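Local coordinates for branched-chain alpha-ketoacid decarboxylase (Lactococcus lactis, PDB 2VBF), which probably decarboxylates branched-chain and aromatic alpha-keto acids to aldehydes, using thiamine diphosphate and one magnesium ion per subunit, at residues I221-S224 with L225-Q229; V269-L273 with P274-G278. One frame throughout, in Å; residues are numbered along the deposited sequence. Where two conformers were deposited one is given.

Contact 1 (I221-S224 with L225-Q229)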
loop_
_atom_site.group_PDB
_atom_site.type_symbol
_atom_site.label_atom_id
_atom_site.label_comp_id
_atom_site.label_asym_id
_atom_site.label_seq_id
_atom_site.Cartn_x
_atom_site.Cartn_y
_atom_site.Cartn_z
ATOM N N ILE A 221 -15.252 40.734 10.906
ATOM C CA ILE A 221 -15.806 39.635 11.699
ATOM C C ILE A 221 -16.445 40.189 12.970
ATOM O O ILE A 221 -17.562 39.814 13.328
ATOM C CB ILE A 221 -14.738 38.581 12.058
ATOM C CG1 ILE A 221 -14.331 37.799 10.806
ATOM C CG2 ILE A 221 -15.257 37.636 13.146
ATOM C CD1 ILE A 221 -13.086 36.945 10.992
ATOM N N GLU A 222 -15.733 41.094 13.636
ATOM C CA GLU A 222 -16.236 41.729 14.852
ATOM C C GLU A 222 -17.554 42.457 14.608
ATOM O O GLU A 222 -18.524 42.244 15.323
ATOM C CB GLU A 222 -15.218 42.719 15.390
ATOM C CG GLU A 222 -15.610 43.327 16.724
ATOM C CD GLU A 222 -14.587 44.322 17.227
ATOM O OE1 GLU A 222 -13.699 44.721 16.438
ATOM O OE2 GLU A 222 -14.687 44.703 18.412
ATOM N N GLU A 223 -17.562 43.324 13.600
ATOM C CA GLU A 223 -18.754 44.087 13.222
ATOM C C GLU A 223 -19.922 43.145 12.938
ATOM O O GLU A 223 -21.031 43.313 13.466
ATOM C CB GLU A 223 -18.430 44.934 11.988
ATOM C CG GLU A 223 -19.590 45.726 11.401
ATOM C CD GLU A 223 -19.201 46.471 10.133
ATOM O OE1 GLU A 223 -18.329 45.972 9.380
ATOM O OE2 GLU A 223 -19.777 47.555 9.881
ATOM N N SER A 224 -19.657 42.136 12.109
ATOM C CA SER A 224 -20.686 41.181 11.719
ATOM C C SER A 224 -21.251 40.425 12.916
ATOM O O SER A 224 -22.463 40.233 13.022
ATOM C CB SER A 224 -20.135 40.198 10.688
ATOM O OG SER A 224 -19.715 40.882 9.524
ATOM N N LEU A 225 -20.372 40.001 13.819
ATOM C CA LEU A 225 -20.805 39.227 14.979
ATOM C C LEU A 225 -21.647 40.065 15.940
ATOM O O LEU A 225 -22.625 39.577 16.490
ATOM C CB LEU A 225 -19.605 38.609 15.715
ATOM C CG LEU A 225 -18.975 37.398 15.028
ATOM C CD1 LEU A 225 -17.648 37.029 15.694
ATOM C CD2 LEU A 225 -19.963 36.200 14.990
ATOM N N LYS A 226 -21.257 41.321 16.136
ATOM C CA LYS A 226 -21.951 42.203 17.078
ATOM C C LYS A 226 -23.288 42.690 16.537
ATOM O O LYS A 226 -24.202 42.939 17.317
ATOM C CB LYS A 226 -21.059 43.384 17.471
ATOM C CG LYS A 226 -19.897 42.976 18.360
ATOM C CD LYS A 226 -18.940 44.125 18.637
ATOM C CE LYS A 226 -18.057 43.833 19.856
ATOM N NZ LYS A 226 -16.980 44.851 20.030
ATOM N N ASN A 227 -23.404 42.801 15.213
ATOM C CA ASN A 227 -24.656 43.194 14.564
ATOM C C ASN A 227 -25.616 42.027 14.305
ATOM O O ASN A 227 -26.804 42.241 14.059
ATOM C CB ASN A 227 -24.366 43.922 13.246
ATOM C CG ASN A 227 -23.696 45.278 13.450
ATOM O OD1 ASN A 227 -23.624 45.789 14.568
ATOM N ND2 ASN A 227 -23.205 45.863 12.362
ATOM N N ALA A 228 -25.112 40.793 14.356
ATOM C CA ALA A 228 -25.933 39.629 14.035
ATOM C C ALA A 228 -26.922 39.305 15.153
ATOM O O ALA A 228 -26.568 39.352 16.325
ATOM C CB ALA A 228 -25.046 38.410 13.750
ATOM N N GLN A 229 -28.159 38.994 14.773
ATOM C CA GLN A 229 -29.194 38.542 15.699
ATOM C C GLN A 229 -29.139 37.020 15.867
ATOM O O GLN A 229 -29.589 36.480 16.875
ATOM C CB GLN A 229 -30.584 38.935 15.176
ATOM C CG GLN A 229 -30.763 40.425 14.856
ATOM C CD GLN A 229 -32.207 40.782 14.502
ATOM O OE1 GLN A 229 -32.730 40.368 13.463
ATOM N NE2 GLN A 229 -32.852 41.561 15.366
#
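Lys226 and Glu222, one helical turn apart, carry the charged part of this contact: Lys226 NZ stands 2.8 Å from Glu222 OE2 in a hydrogen-bonded salt bridge. The ammonium group comes to the anti side of that oxygen and sits 21° out of the carboxylate plane. Both chains are extended beyond CG and run side by side in the same direction, so their methylenes also meet, with Glu222 CG 3.9 Å from Lys226 CD. With Lys226 CG beside its backbone N (chi1 -71°), the lysine runs back along the helix until NZ reaches the glutamate, whose chain stands out from the helix. NZ has a second partner in Lys354 O, which limits its freedom to swing. Among the other outward-facing polar side chains, Asn227 ND2 passes 3.7 Å from Glu223 CG, a contact without a bond, with the amide and carboxylate planes 62° apart.

The backbone bonds are those of a closing alpha-helix. Leu225 N to Ile221 O is 2.9 Å, Lys226 N to Glu222 O is 3.0 Å, and Asn227 N reaches Glu223 O; the last i-to-i+4 bond, Ala228 N to Ser224 O, is weak, and Ala228 is the first residue to leave helical angles. Ser224 OG turns back to bond Lys220 O. This is the C-terminal end of helix 212-227, an amphipathic helix of the central domain, laid against the mixed sheet with its charged side turned outward.

Apolar packing lies on the inner side. Ile221 CG2 meets Leu225 CD1 at 3.5 Å, the two branches pointing the same way; Ile221 also touches Leu300 and Ile324, while Leu225 rests on Phe298.

Contact 2 (V269-L273 with P274-G278); sequences VDESL and PSFLG
Asp270 OD1 accepts two hydrogen bonds from Ser272, from OG at 2.8 Å and from the backbone N at 3.0 Å. The backbone donor, two residues on, defines an Asx turn and comes nearly along the C-O axis, whereas the hydroxyl approaches from above the carboxylate plane; Asp270 OD2 is taken by Asn415 N. A type I turn spans Asp270 to Leu273, and a second follows from Leu273 to Phe276, where Phe276 N donates to Leu273 O at 3.1 Å from 62° out of the carbonyl plane.

Phe276 CG is anti to the backbone N (chi1 176°), which carries the ring back against the Glu271 side chain. Glu271 CG makes a CH-pi contact, 3.8 Å from the ring centroid, and the carboxylate continues over the rim, its plane turned only 17° from that of the ring, so the two flat groups lie nearly parallel but offset, with Glu271 CD 3.5 Å from Phe276 CZ. Salt-bridged to Lys266 and bonded to Leu412 N, that carboxylate is fixed at both oxygens. Gly278 N lies against the opposite ring face, and Val269 CG2 approaches Phe276 CD1 obliquely at 4.0 Å. With an alanine in place of this phenylalanine the CH-pi contact is lost, and a gap would probably open between the Glu271 methylene, Val269 CG2 and Gly278.

Beyond the two turns the chain enters edge strand 276-279, paired with strand 259-261, while Val269 and Leu273 pack on helix 245-255.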
loop_
_atom_site.group_PDB
_atom_site.type_symbol
_atom_site.label_atom_id
_atom_site.label_comp_id
_atom_site.label_asym_id
_atom_site.label_seq_id
_atom_site.Cartn_x
_atom_site.Cartn_y
_atom_site.Cartn_z
ATOM N N VAL A 269 -14.076 21.744 17.554
ATOM C CA VAL A 269 -14.400 22.394 18.822
ATOM C C VAL A 269 -14.870 21.330 19.802
ATOM O O VAL A 269 -15.254 20.238 19.393
ATOM C CB VAL A 269 -15.490 23.463 18.658
ATOM C CG1 VAL A 269 -15.010 24.537 17.683
ATOM C CG2 VAL A 269 -16.829 22.834 18.247
ATOM N N ASP A 270 -14.862 21.661 21.085
ATOM C CA ASP A 270 -15.359 20.768 22.130
ATOM C C ASP A 270 -16.880 20.706 22.044
ATOM O O ASP A 270 -17.553 21.732 22.151
ATOM C CB ASP A 270 -14.938 21.287 23.509
ATOM C CG ASP A 270 -15.110 20.249 24.603
ATOM O OD1 ASP A 270 -16.223 19.711 24.757
ATOM O OD2 ASP A 270 -14.110 19.969 25.300
ATOM N N GLU A 271 -17.418 19.508 21.847
ATOM C CA GLU A 271 -18.855 19.328 21.658
ATOM C C GLU A 271 -19.724 19.432 22.926
ATOM O O GLU A 271 -20.952 19.394 22.825
ATOM C CB GLU A 271 -19.122 17.991 20.972
ATOM C CG GLU A 271 -18.527 17.900 19.567
ATOM C CD GLU A 271 -19.090 16.736 18.767
ATOM O OE1 GLU A 271 -19.832 15.916 19.350
ATOM O OE2 GLU A 271 -18.794 16.637 17.549
ATOM N N SER A 272 -19.109 19.546 24.099
ATOM C CA SER A 272 -19.881 19.634 25.349
ATOM C C SER A 272 -20.380 21.057 25.593
ATOM O O SER A 272 -21.315 21.260 26.382
ATOM C CB SER A 272 -19.045 19.151 26.533
ATOM O OG SER A 272 -18.016 20.067 26.817
ATOM N N LEU A 273 -19.753 22.026 24.918
ATOM C CA LEU A 273 -20.154 23.442 24.983
ATOM C C LEU A 273 -21.654 23.639 24.839
ATOM O O LEU A 273 -22.284 23.020 23.984
ATOM C CB LEU A 273 -19.444 24.248 23.898
ATOM C CG LEU A 273 -17.922 24.352 23.959
ATOM C CD1 LEU A 273 -17.429 25.332 22.925
ATOM C CD2 LEU A 273 -17.478 24.753 25.354
ATOM N N PRO A 274 -22.244 24.520 25.676
ATOM C CA PRO A 274 -23.686 24.698 25.609
ATOM C C PRO A 274 -24.165 25.229 24.257
ATOM O O PRO A 274 -25.286 24.932 23.867
ATOM C CB PRO A 274 -23.982 25.706 26.738
ATOM C CG PRO A 274 -22.711 26.348 27.035
ATOM C CD PRO A 274 -21.633 25.358 26.721
ATOM N N SER A 275 -23.311 25.973 23.551
ATOM C CA SER A 275 -23.661 26.545 22.246
ATOM C C SER A 275 -23.331 25.636 21.048
ATOM O O SER A 275 -23.587 26.026 19.913
ATOM C CB SER A 275 -22.973 27.897 22.053
ATOM O OG SER A 275 -21.582 27.747 21.891
ATOM N N PHE A 276 -22.781 24.443 21.295
ATOM C CA PHE A 276 -22.551 23.472 20.213
ATOM C C PHE A 276 -23.886 22.831 19.830
ATOM O O PHE A 276 -24.573 22.239 20.682
ATOM C CB PHE A 276 -21.511 22.400 20.595
ATOM C CG PHE A 276 -21.335 21.337 19.538
ATOM C CD1 PHE A 276 -20.624 21.612 18.379
ATOM C CD2 PHE A 276 -21.903 20.077 19.685
ATOM C CE1 PHE A 276 -20.479 20.653 17.373
ATOM C CE2 PHE A 276 -21.758 19.108 18.681
ATOM C CZ PHE A 276 -21.043 19.404 17.528
ATOM N N LEU A 277 -24.247 22.948 18.548
ATOM C CA LEU A 277 -25.557 22.539 18.039
ATOM C C LEU A 277 -25.617 21.055 17.655
ATOM O O LEU A 277 -26.640 20.408 17.823
ATOM C CB LEU A 277 -25.949 23.394 16.817
ATOM C CG LEU A 277 -26.063 24.912 17.025
ATOM C CD1 LEU A 277 -26.329 25.651 15.703
ATOM C CD2 LEU A 277 -27.149 25.240 18.040
ATOM N N GLY A 278 -24.507 20.519 17.162
ATOM C CA GLY A 278 -24.494 19.217 16.523
ATOM C C GLY A 278 -23.742 19.307 15.207
ATOM O O GLY A 278 -23.101 20.327 14.900
#

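In the fold
Contacts 1 and 2 belong to the central domain and follow one another along the chain; their centres are 20 Å apart and their nearest atoms about 11 Å, so they do not touch. Both border the same mixed sheet: contact 1 lies on a helix packed over strands 298-302 and 323-326, contact 2 at the start of edge strand 276-279. Leu257 connects them indirectly, since its side chain meets Leu225 and its carbonyl oxygen receives Ser275 OG. Neither reaches the thiamine diphosphate and magnesium sites. Contact 2, with centre 20 Å from the chain's centre against 32 Å for contact 1, also joins the central domain to residues of the C-terminal thiamine diphosphate-binding domain.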